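Local coordinates for CBS domain protein (Streptococcus pneumoniae serotype 4, PDB 7LZG) that is of unknown function but carries a pair of CBS domains, modules that in many relatives bind adenosine-containing ligands and regulate a partner activity, at residues T19-V29 against F127-K138; V61-Y72 against T86-V96. One frame throughout, in Å; residues are numbered along the deposited sequence.

Overall arrangement
Interactions 1 and 2 are matching joints of a CBS pair. In each, a short length of chain lies antiparallel beside a strand that runs straight into a helix: 21-23 beside strand 127-132 before helix 133-140, and the segment 92-94 beside strand 60-65 before helix 66-76. The two strands belong to different three-stranded sheets. Along the chain, both segments of interaction 2 fall between those of interaction 1, so segment 19-29 pairs with the late strand 127-132, and loop segment 86-96 pairs back on the preceding strand 60-65. Their centres are about 19 Å apart, their nearest atoms about 6 Å, and both reach the second subunit of the dimer.

Interaction 1 (T19-V29 against F127-K138); sequences TFLTPAKNLAV and FQGIITRKSILK. With PO4 (phosphate ion), chain D; PO4 (phosphate ion), chain C.
Leu-27 drives its CD1 methyl between two neighbours, 3.5 Å from Ile-130 CG1 and at the edge of the Phe-127 ring, where CD1 lies 3.6 Å from CZ. Ile-130 meets it with CG1 because that branch stands between the backbone N and carbonyl carbon (chi1 53°). Ala-24 CB and Val-29 CG1 approach the same ring obliquely. On the other face of the sheet, Ile-131 takes Leu-21 CD1 against its CG1 at 3.7 Å; its CD1 lies at the edge of the Phe-20 ring, the two side chains side by side. Between these layers Thr-22 and Ile-130 form an antiparallel hydrogen-bonded pair, N to O in both directions, adding strand 21-23 to the edge of the CBS-domain sheet opposite 117-121. Strand 127-132 bulges at Gln-128 and Gly-129, which share Val-120. Thr-132 sits at the N-cap position of the next helix, and its O accepts from Ser-135 OG and Ile-136 N on one face of the carbonyl plane. Outermost, Arg-133 NH2 reaches O3 of the chain D phosphate (3.2 Å), at the guanidinium edge, and Lys-134 NZ reaches O2 of the chain C phosphate (3.1 Å). Arg-133 and Lys-134 of the second subunit also bind phosphate, probably from the crystallisation liquor.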
loop_
_atom_site.group_PDB
_atom_site.type_symbol
_atom_site.label_atom_id
_atom_site.label_comp_id
_atom_site.label_asym_id
_atom_site.label_seq_id
_atom_site.Cartn_x
_atom_site.Cartn_y
_atom_site.Cartn_z
ATOM N N THR B 19 3.380 -17.064 -3.668
ATOM C CA THR B 19 2.328 -16.136 -3.274
ATOM C C THR B 19 2.837 -14.711 -3.127
ATOM O O THR B 19 2.295 -13.796 -3.761
ATOM C CB THR B 19 1.678 -16.596 -1.958
ATOM O OG1 THR B 19 1.017 -17.851 -2.161
ATOM C CG2 THR B 19 0.667 -15.566 -1.472
ATOM N N PHE B 20 3.869 -14.492 -2.309
ATOM C CA PHE B 20 4.386 -13.143 -2.123
ATOM C C PHE B 20 5.314 -12.706 -3.247
ATOM O O PHE B 20 5.509 -11.500 -3.435
ATOM C CB PHE B 20 5.100 -13.019 -0.771
ATOM C CG PHE B 20 6.210 -14.018 -0.556
ATOM C CD1 PHE B 20 7.457 -13.832 -1.133
ATOM C CD2 PHE B 20 6.015 -15.119 0.259
ATOM C CE1 PHE B 20 8.478 -14.740 -0.924
ATOM C CE2 PHE B 20 7.035 -16.031 0.473
ATOM C CZ PHE B 20 8.267 -15.840 -0.119
ATOM N N LEU B 21 5.885 -13.647 -3.995
ATOM C CA LEU B 21 6.775 -13.335 -5.107
ATOM C C LEU B 21 5.989 -13.459 -6.405
ATOM O O LEU B 21 5.645 -14.567 -6.828
ATOM C CB LEU B 21 7.991 -14.258 -5.114
ATOM C CG LEU B 21 8.990 -14.031 -6.249
ATOM C CD1 LEU B 21 9.551 -12.622 -6.187
ATOM C CD2 LEU B 21 10.108 -15.059 -6.191
ATOM N N THR B 22 5.703 -12.320 -7.034
ATOM C CA THR B 22 5.009 -12.300 -8.311
ATOM C C THR B 22 6.020 -12.064 -9.419
ATOM O O THR B 22 6.765 -11.074 -9.355
ATOM C CB THR B 22 3.942 -11.213 -8.326
ATOM O OG1 THR B 22 3.067 -11.387 -7.203
ATOM C CG2 THR B 22 3.126 -11.286 -9.604
ATOM N N PRO B 23 6.102 -12.926 -10.430
ATOM C CA PRO B 23 7.108 -12.733 -11.479
ATOM C C PRO B 23 6.746 -11.573 -12.391
ATOM O O PRO B 23 5.589 -11.158 -12.493
ATOM C CB PRO B 23 7.089 -14.064 -12.236
ATOM C CG PRO B 23 5.698 -14.564 -12.049
ATOM C CD PRO B 23 5.293 -14.136 -10.660
ATOM N N ALA B 24 7.773 -11.044 -13.064
ATOM C CA ALA B 24 7.562 -9.928 -13.982
ATOM C C ALA B 24 6.622 -10.304 -15.118
ATOM O O ALA B 24 5.979 -9.428 -15.707
ATOM C CB ALA B 24 8.898 -9.445 -14.544
ATOM N N LYS B 25 6.532 -11.596 -15.439
ATOM C CA LYS B 25 5.642 -12.055 -16.497
ATOM C C LYS B 25 4.177 -11.779 -16.182
ATOM O O LYS B 25 3.366 -11.671 -17.109
ATOM C CB LYS B 25 5.855 -13.552 -16.730
ATOM C CG LYS B 25 7.263 -14.032 -16.398
ATOM C CD LYS B 25 7.366 -15.549 -16.472
ATOM C CE LYS B 25 8.712 -16.046 -15.964
ATOM N NZ LYS B 25 8.821 -17.531 -16.034
ATOM N N ASN B 26 3.820 -11.661 -14.901
ATOM C CA ASN B 26 2.448 -11.414 -14.475
ATOM C C ASN B 26 2.258 -9.997 -13.940
ATOM O O ASN B 26 1.384 -9.755 -13.105
ATOM C CB ASN B 26 2.024 -12.435 -13.419
ATOM C CG ASN B 26 2.002 -13.852 -13.951
ATOM O OD1 ASN B 26 2.688 -14.732 -13.433
ATOM N ND2 ASN B 26 1.208 -14.080 -14.992
ATOM N N LEU B 27 3.069 -9.053 -14.411
ATOM C CA LEU B 27 3.019 -7.675 -13.949
ATOM C C LEU B 27 2.888 -6.729 -15.131
ATOM O O LEU B 27 3.326 -7.033 -16.245
ATOM C CB LEU B 27 4.273 -7.301 -13.151
ATOM C CG LEU B 27 4.442 -7.896 -11.757
ATOM C CD1 LEU B 27 5.885 -7.751 -11.322
ATOM C CD2 LEU B 27 3.510 -7.207 -10.775
ATOM N N ALA B 28 2.287 -5.573 -14.874
ATOM C CA ALA B 28 2.281 -4.475 -15.829
ATOM C C ALA B 28 3.433 -3.539 -15.491
ATOM O O ALA B 28 3.484 -2.986 -14.387
ATOM C CB ALA B 28 0.946 -3.731 -15.802
ATOM N N VAL B 29 4.368 -3.381 -16.425
ATOM C CA VAL B 29 5.507 -2.492 -16.247
ATOM C C VAL B 29 5.408 -1.366 -17.272
ATOM O O VAL B 29 4.608 -1.411 -18.206
ATOM C CB VAL B 29 6.855 -3.230 -16.368
ATOM C CG1 VAL B 29 6.868 -4.463 -15.478
ATOM C CG2 VAL B 29 7.135 -3.603 -17.812
ATOM N N PHE B 127 14.791 -6.822 -14.517
ATOM C CA PHE B 127 13.695 -6.898 -13.562
ATOM C C PHE B 127 12.976 -8.238 -13.692
ATOM O O PHE B 127 12.574 -8.633 -14.790
ATOM C CB PHE B 127 12.723 -5.742 -13.787
ATOM C CG PHE B 127 11.452 -5.857 -13.005
ATOM C CD1 PHE B 127 11.437 -5.601 -11.646
ATOM C CD2 PHE B 127 10.271 -6.216 -13.630
ATOM C CE1 PHE B 127 10.268 -5.706 -10.924
ATOM C CE2 PHE B 127 9.098 -6.322 -12.914
ATOM C CZ PHE B 127 9.098 -6.069 -11.558
ATOM N N GLN B 128 12.809 -8.931 -12.564
ATOM C CA GLN B 128 12.233 -10.269 -12.547
ATOM C C GLN B 128 10.920 -10.377 -11.784
ATOM O O GLN B 128 10.090 -11.216 -12.144
ATOM C CB GLN B 128 13.232 -11.274 -11.950
ATOM C CG GLN B 128 14.471 -11.515 -12.805
ATOM C CD GLN B 128 14.168 -12.298 -14.072
ATOM O OE1 GLN B 128 13.673 -11.746 -15.056
ATOM N NE2 GLN B 128 14.466 -13.591 -14.052
ATOM N N GLY B 129 10.709 -9.573 -10.749
ATOM C CA GLY B 129 9.470 -9.657 -9.995
ATOM C C GLY B 129 9.484 -8.707 -8.818
ATOM O O GLY B 129 10.459 -7.987 -8.578
ATOM N N ILE B 130 8.374 -8.718 -8.074
ATOM C CA ILE B 130 8.192 -7.834 -6.929
ATOM C C ILE B 130 7.612 -8.614 -5.757
ATOM O O ILE B 130 6.956 -9.646 -5.931
ATOM C CB ILE B 130 7.285 -6.626 -7.262
ATOM C CG1 ILE B 130 5.960 -7.085 -7.877
ATOM C CG2 ILE B 130 8.000 -5.659 -8.189
ATOM C CD1 ILE B 130 4.806 -7.177 -6.897
ATOM N N ILE B 131 7.858 -8.102 -4.554
ATOM C CA ILE B 131 7.253 -8.597 -3.323
ATOM C C ILE B 131 6.680 -7.402 -2.577
ATOM O O ILE B 131 7.398 -6.432 -2.311
ATOM C CB ILE B 131 8.267 -9.347 -2.440
ATOM C CG1 ILE B 131 8.916 -10.492 -3.219
ATOM C CG2 ILE B 131 7.589 -9.873 -1.185
ATOM C CD1 ILE B 131 10.018 -11.196 -2.461
ATOM N N THR B 132 5.394 -7.465 -2.248
ATOM C CA THR B 132 4.707 -6.361 -1.597
ATOM C C THR B 132 4.228 -6.778 -0.213
ATOM O O THR B 132 4.129 -7.966 0.102
ATOM C CB THR B 132 3.514 -5.877 -2.434
ATOM O OG1 THR B 132 2.578 -6.948 -2.604
ATOM C CG2 THR B 132 3.983 -5.404 -3.798
ATOM N N ARG B 133 3.938 -5.774 0.621
ATOM C CA ARG B 133 3.324 -6.054 1.915
ATOM C C ARG B 133 1.983 -6.752 1.736
ATOM O O ARG B 133 1.637 -7.660 2.502
ATOM C CB ARG B 133 3.138 -4.761 2.709
ATOM C CG ARG B 133 4.405 -3.975 2.982
ATOM C CD ARG B 133 4.178 -3.030 4.152
ATOM N NE ARG B 133 5.262 -2.072 4.337
ATOM C CZ ARG B 133 5.114 -0.756 4.277
ATOM N NH1 ARG B 133 3.937 -0.202 4.036
ATOM N NH2 ARG B 133 6.172 0.025 4.475
ATOM N N LYS B 134 1.213 -6.331 0.730
ATOM C CA LYS B 134 -0.047 -6.996 0.421
ATOM C C LYS B 134 0.172 -8.466 0.095
ATOM O O LYS B 134 -0.602 -9.328 0.526
ATOM C CB LYS B 134 -0.730 -6.281 -0.746
ATOM C CG LYS B 134 -1.969 -6.970 -1.286
ATOM C CD LYS B 134 -2.350 -6.401 -2.644
ATOM C CE LYS B 134 -3.603 -7.059 -3.197
ATOM N NZ LYS B 134 -4.810 -6.726 -2.391
ATOM N N SER B 135 1.231 -8.772 -0.656
ATOM C CA SER B 135 1.469 -10.149 -1.072
ATOM C C SER B 135 1.923 -11.015 0.097
ATOM O O SER B 135 1.583 -12.203 0.166
ATOM C CB SER B 135 2.496 -10.179 -2.201
ATOM O OG SER B 135 3.708 -9.561 -1.811
ATOM N N ILE B 136 2.691 -10.443 1.024
ATOM C CA ILE B 136 3.120 -11.199 2.194
ATOM C C ILE B 136 1.945 -11.444 3.131
ATOM O O ILE B 136 1.818 -12.526 3.719
ATOM C CB ILE B 136 4.282 -10.476 2.902
ATOM C CG1 ILE B 136 5.611 -10.877 2.259
ATOM C CG2 ILE B 136 4.290 -10.769 4.396
ATOM C CD1 ILE B 136 6.827 -10.502 3.067
ATOM N N LEU B 137 1.062 -10.454 3.276
ATOM C CA LEU B 137 -0.138 -10.663 4.078
ATOM C C LEU B 137 -1.003 -11.774 3.505
ATOM O O LEU B 137 -1.660 -12.498 4.261
ATOM C CB LEU B 137 -0.938 -9.368 4.187
ATOM C CG LEU B 137 -0.582 -8.512 5.402
ATOM C CD1 LEU B 137 -1.618 -7.437 5.597
ATOM C CD2 LEU B 137 -0.479 -9.375 6.643
ATOM N N LYS B 138 -1.014 -11.930 2.179
ATOM C CA LYS B 138 -1.703 -13.071 1.586
ATOM C C LYS B 138 -1.057 -14.380 2.015
ATOM O O LYS B 138 -1.745 -15.388 2.209
ATOM C CB LYS B 138 -1.714 -12.955 0.062
ATOM C CG LYS B 138 -2.785 -12.031 -0.493
ATOM C CD LYS B 138 -2.956 -12.229 -1.992
ATOM C CE LYS B 138 -4.104 -11.393 -2.535
ATOM N NZ LYS B 138 -4.336 -11.645 -3.984
HETATM P P PO4 D . 5.422 3.801 4.268
HETATM O O1 PO4 D . 5.151 3.030 2.998
HETATM O O2 PO4 D . 5.720 5.241 3.927
HETATM O O3 PO4 D . 6.607 3.199 4.985
HETATM O O4 PO4 D . 4.206 3.735 5.164
HETATM P P PO4 C . -4.145 -2.666 -2.058
HETATM O O1 PO4 C . -2.842 -2.260 -2.705
HETATM O O2 PO4 C . -4.878 -3.634 -2.956
HETATM O O3 PO4 C . -3.864 -3.334 -0.734
HETATM O O4 PO4 C . -5.002 -1.443 -1.828
#

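Interaction 2 (V61-Y72 against T86-V96)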
loop_
_atom_site.group_PDB
_atom_site.type_symbol
_atom_site.label_atom_id
_atom_site.label_comp_id
_atom_site.label_asym_id
_atom_site.label_seq_id
_atom_site.Cartn_x
_atom_site.Cartn_y
_atom_site.Cartn_z
ATOM N N VAL B 61 14.794 0.201 -13.955
ATOM C CA VAL B 61 15.131 1.589 -13.662
ATOM C C VAL B 61 14.681 1.980 -12.263
ATOM O O VAL B 61 15.455 2.531 -11.476
ATOM C CB VAL B 61 14.512 2.518 -14.727
ATOM C CG1 VAL B 61 14.960 3.956 -14.508
ATOM C CG2 VAL B 61 14.874 2.041 -16.121
ATOM N N GLY B 62 13.426 1.695 -11.937
ATOM C CA GLY B 62 12.890 2.036 -10.638
ATOM C C GLY B 62 11.392 1.818 -10.615
ATOM O O GLY B 62 10.824 1.180 -11.503
ATOM N N THR B 63 10.766 2.359 -9.577
ATOM C CA THR B 63 9.320 2.324 -9.427
ATOM C C THR B 63 8.760 3.733 -9.561
ATOM O O THR B 63 9.448 4.719 -9.286
ATOM C CB THR B 63 8.913 1.733 -8.075
ATOM O OG1 THR B 63 9.442 2.545 -7.019
ATOM C CG2 THR B 63 9.444 0.316 -7.934
ATOM N N ILE B 64 7.502 3.822 -9.985
ATOM C CA ILE B 64 6.847 5.107 -10.176
ATOM C C ILE B 64 5.404 5.010 -9.701
ATOM O O ILE B 64 4.767 3.955 -9.781
ATOM C CB ILE B 64 6.917 5.575 -11.649
ATOM C CG1 ILE B 64 6.551 7.056 -11.758
ATOM C CG2 ILE B 64 6.010 4.727 -12.531
ATOM C CD1 ILE B 64 6.666 7.612 -13.153
ATOM N N GLY B 65 4.900 6.126 -9.177
ATOM C CA GLY B 65 3.511 6.242 -8.791
ATOM C C GLY B 65 2.958 7.585 -9.222
ATOM O O GLY B 65 3.671 8.417 -9.785
ATOM N N LEU B 66 1.667 7.779 -8.948
ATOM C CA LEU B 66 1.028 9.039 -9.306
ATOM C C LEU B 66 1.588 10.203 -8.502
ATOM O O LEU B 66 1.661 11.325 -9.014
ATOM C CB LEU B 66 -0.481 8.930 -9.114
ATOM C CG LEU B 66 -1.179 8.124 -10.205
ATOM C CD1 LEU B 66 -2.637 7.924 -9.858
ATOM C CD2 LEU B 66 -1.033 8.834 -11.540
ATOM N N ARG B 67 1.982 9.962 -7.249
ATOM C CA ARG B 67 2.594 11.025 -6.458
ATOM C C ARG B 67 3.893 11.500 -7.093
ATOM O O ARG B 67 4.193 12.699 -7.090
ATOM C CB ARG B 67 2.837 10.548 -5.027
ATOM C CG ARG B 67 3.540 11.574 -4.147
ATOM C CD ARG B 67 3.753 11.047 -2.739
ATOM N NE ARG B 67 4.430 9.756 -2.739
ATOM C CZ ARG B 67 4.839 9.122 -1.648
ATOM N NH1 ARG B 67 4.671 9.643 -0.443
ATOM N NH2 ARG B 67 5.434 7.939 -1.770
ATOM N N ASP B 68 4.673 10.573 -7.655
ATOM C CA ASP B 68 5.913 10.955 -8.319
ATOM C C ASP B 68 5.639 11.839 -9.528
ATOM O O ASP B 68 6.329 12.842 -9.742
ATOM C CB ASP B 68 6.687 9.703 -8.728
ATOM C CG ASP B 68 6.990 8.800 -7.549
ATOM O OD1 ASP B 68 7.584 9.285 -6.563
ATOM O OD2 ASP B 68 6.620 7.607 -7.600
ATOM N N ILE B 69 4.628 11.488 -10.323
ATOM C CA ILE B 69 4.270 12.307 -11.475
ATOM C C ILE B 69 3.671 13.633 -11.025
ATOM O O ILE B 69 4.011 14.697 -11.557
ATOM C CB ILE B 69 3.310 11.533 -12.395
ATOM C CG1 ILE B 69 3.959 10.227 -12.855
ATOM C CG2 ILE B 69 2.901 12.388 -13.586
ATOM C CD1 ILE B 69 3.121 9.438 -13.833
HETATM N N MSE B 70 2.780 13.595 -10.039
HETATM C CA MSE B 70 2.084 14.794 -9.586
HETATM C C MSE B 70 3.032 15.793 -8.931
HETATM O O MSE B 70 2.978 16.987 -9.221
HETATM C CB MSE B 70 0.962 14.421 -8.614
HETATM C CG MSE B 70 -0.403 14.947 -9.018
HETATM SE SE MSE B 70 -0.833 14.556 -10.882
HETATM C CE MSE B 70 -0.710 12.610 -10.832
ATOM N N ALA B 71 3.901 15.297 -8.046
ATOM C CA ALA B 71 4.854 16.179 -7.381
ATOM C C ALA B 71 5.885 16.730 -8.356
ATOM O O ALA B 71 6.393 17.839 -8.158
ATOM C CB ALA B 71 5.548 15.442 -6.236
ATOM N N TYR B 72 6.207 15.974 -9.408
ATOM C CA TYR B 72 7.137 16.469 -10.416
ATOM C C TYR B 72 6.537 17.636 -11.190
ATOM O O TYR B 72 7.233 18.613 -11.488
ATOM C CB TYR B 72 7.533 15.329 -11.356
ATOM C CG TYR B 72 8.590 15.680 -12.379
ATOM C CD1 TYR B 72 8.237 16.206 -13.613
ATOM C CD2 TYR B 72 9.939 15.470 -12.120
ATOM C CE1 TYR B 72 9.187 16.523 -14.556
ATOM C CE2 TYR B 72 10.905 15.784 -13.062
ATOM C CZ TYR B 72 10.518 16.312 -14.280
ATOM O OH TYR B 72 11.458 16.631 -15.230
ATOM N N THR B 86 7.659 14.535 -22.068
ATOM C CA THR B 86 8.541 14.237 -20.947
ATOM C C THR B 86 8.500 12.751 -20.617
ATOM O O THR B 86 7.428 12.198 -20.353
ATOM C CB THR B 86 8.139 15.042 -19.710
ATOM O OG1 THR B 86 8.011 16.428 -20.052
ATOM C CG2 THR B 86 9.182 14.885 -18.616
ATOM N N ASP B 87 9.669 12.116 -20.610
ATOM C CA ASP B 87 9.764 10.720 -20.207
ATOM C C ASP B 87 9.567 10.581 -18.701
ATOM O O ASP B 87 9.928 11.466 -17.921
ATOM C CB ASP B 87 11.118 10.141 -20.613
ATOM C CG ASP B 87 11.350 10.195 -22.109
ATOM O OD1 ASP B 87 10.411 10.570 -22.844
ATOM O OD2 ASP B 87 12.471 9.865 -22.551
ATOM N N ILE B 88 8.992 9.445 -18.292
ATOM C CA ILE B 88 8.755 9.187 -16.875
ATOM C C ILE B 88 10.030 8.879 -16.109
ATOM O O ILE B 88 10.015 8.894 -14.872
ATOM C CB ILE B 88 7.765 8.024 -16.664
ATOM C CG1 ILE B 88 8.316 6.728 -17.258
ATOM C CG2 ILE B 88 6.399 8.362 -17.243
ATOM C CD1 ILE B 88 7.482 5.509 -16.924
ATOM N N VAL B 89 11.133 8.594 -16.807
ATOM C CA VAL B 89 12.396 8.314 -16.129
ATOM C C VAL B 89 12.875 9.534 -15.354
ATOM O O VAL B 89 13.567 9.402 -14.335
ATOM C CB VAL B 89 13.450 7.838 -17.148
ATOM C CG1 VAL B 89 13.715 8.914 -18.190
ATOM C CG2 VAL B 89 14.737 7.428 -16.443
ATOM N N HIS B 90 12.507 10.734 -15.803
ATOM C CA HIS B 90 12.897 11.948 -15.098
ATOM C C HIS B 90 12.193 12.102 -13.758
ATOM O O HIS B 90 12.557 12.998 -12.987
ATOM C CB HIS B 90 12.624 13.172 -15.974
ATOM C CG HIS B 90 13.482 13.242 -17.198
ATOM N ND1 HIS B 90 14.835 12.981 -17.173
ATOM C CD2 HIS B 90 13.179 13.532 -18.484
ATOM C CE1 HIS B 90 15.329 13.114 -18.391
ATOM N NE2 HIS B 90 14.345 13.447 -19.206
HETATM N N MSE B 91 11.209 11.261 -13.461
HETATM C CA MSE B 91 10.507 11.323 -12.187
HETATM C C MSE B 91 10.368 9.937 -11.577
HETATM O O MSE B 91 9.698 9.756 -10.561
HETATM C CB MSE B 91 9.131 11.959 -12.364
HETATM C CG MSE B 91 8.178 11.140 -13.211
HETATM SE SE MSE B 91 6.963 12.282 -14.211
HETATM C CE MSE B 91 8.268 13.108 -15.402
ATOM N N THR B 92 11.000 8.955 -12.212
ATOM C CA THR B 92 11.013 7.606 -11.668
ATOM C C THR B 92 11.893 7.564 -10.425
ATOM O O THR B 92 12.991 8.129 -10.410
ATOM C CB THR B 92 11.518 6.617 -12.718
ATOM O OG1 THR B 92 10.677 6.684 -13.876
ATOM C CG2 THR B 92 11.501 5.200 -12.172
ATOM N N LYS B 93 11.400 6.914 -9.375
ATOM C CA LYS B 93 12.146 6.805 -8.124
ATOM C C LYS B 93 13.196 5.716 -8.287
ATOM O O LYS B 93 12.894 4.522 -8.205
ATOM C CB LYS B 93 11.211 6.509 -6.958
ATOM C CG LYS B 93 11.897 6.536 -5.599
ATOM C CD LYS B 93 10.923 6.197 -4.482
ATOM C CE LYS B 93 11.627 6.128 -3.135
ATOM N NZ LYS B 93 10.701 5.707 -2.046
ATOM N N THR B 94 14.435 6.126 -8.534
ATOM C CA THR B 94 15.550 5.197 -8.634
ATOM C C THR B 94 16.188 4.894 -7.286
ATOM O O THR B 94 16.996 3.963 -7.194
ATOM C CB THR B 94 16.611 5.749 -9.593
ATOM O OG1 THR B 94 17.076 7.017 -9.113
ATOM C CG2 THR B 94 16.022 5.929 -10.985
ATOM N N ASP B 95 15.840 5.647 -6.243
ATOM C CA ASP B 95 16.396 5.435 -4.906
ATOM C C ASP B 95 15.470 4.510 -4.112
ATOM O O ASP B 95 14.818 4.897 -3.141
ATOM C CB ASP B 95 16.604 6.769 -4.200
ATOM C CG ASP B 95 17.332 6.623 -2.878
ATOM O OD1 ASP B 95 18.546 6.329 -2.895
ATOM O OD2 ASP B 95 16.691 6.803 -1.822
ATOM N N VAL B 96 15.422 3.256 -4.561
ATOM C CA VAL B 96 14.621 2.219 -3.924
ATOM C C VAL B 96 15.521 1.036 -3.599
ATOM O O VAL B 96 16.528 0.793 -4.272
ATOM C CB VAL B 96 13.436 1.765 -4.807
ATOM C CG1 VAL B 96 12.499 2.928 -5.084
ATOM C CG2 VAL B 96 13.940 1.158 -6.107
#
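Thr-63 and Lys-93 make the single antiparallel bridge that lays loop segment 86-96, which follows helix 66-76, along strand 60-65, an outer strand of its sheet. Lys-93 N donates to Thr-63 O at 2.9 Å; the return bond from Thr-63 N to Lys-93 O is weak. Beside the bridge, Thr-92 CG2 rests 3.6 Å from Thr-63 O, and Val-61 CG1 crosses Val-89 CG2 at about a right angle. Next along the strand, Ile-64 turns CG1 anti to the backbone N (chi1 -166°), which carries CD1 into the 3-10 turn, 3.7 Å from Ile-88 CB and 3.8 Å from Met-91 CG. Met-91, modelled as selenomethionine, is bent at chi2 and chi3 and lies against helix 66-76: SE sits 3.9 Å from Ile-69 CG1, and CE lies over one face of the Tyr-72 ring, 3.8 Å from its centroid and 21° off the normal. SE itself is oblique to the ring, a Met-aromatic contact. The turn is held by Ile-88 O, which Thr-92 OG1 and Met-91 N approach from opposite faces of the carbonyl plane. At the helix start, Asp-68 offers the anti lone pair of OD2 to the N-cap Gly-65 N and also salt-bridges Arg-50, while its CB touches Met-91 O. With one firm backbone bond across the segments, the joint probably depends largely on apolar packing, the CH-pi contact of Met-91 and Tyr-72 adding to it.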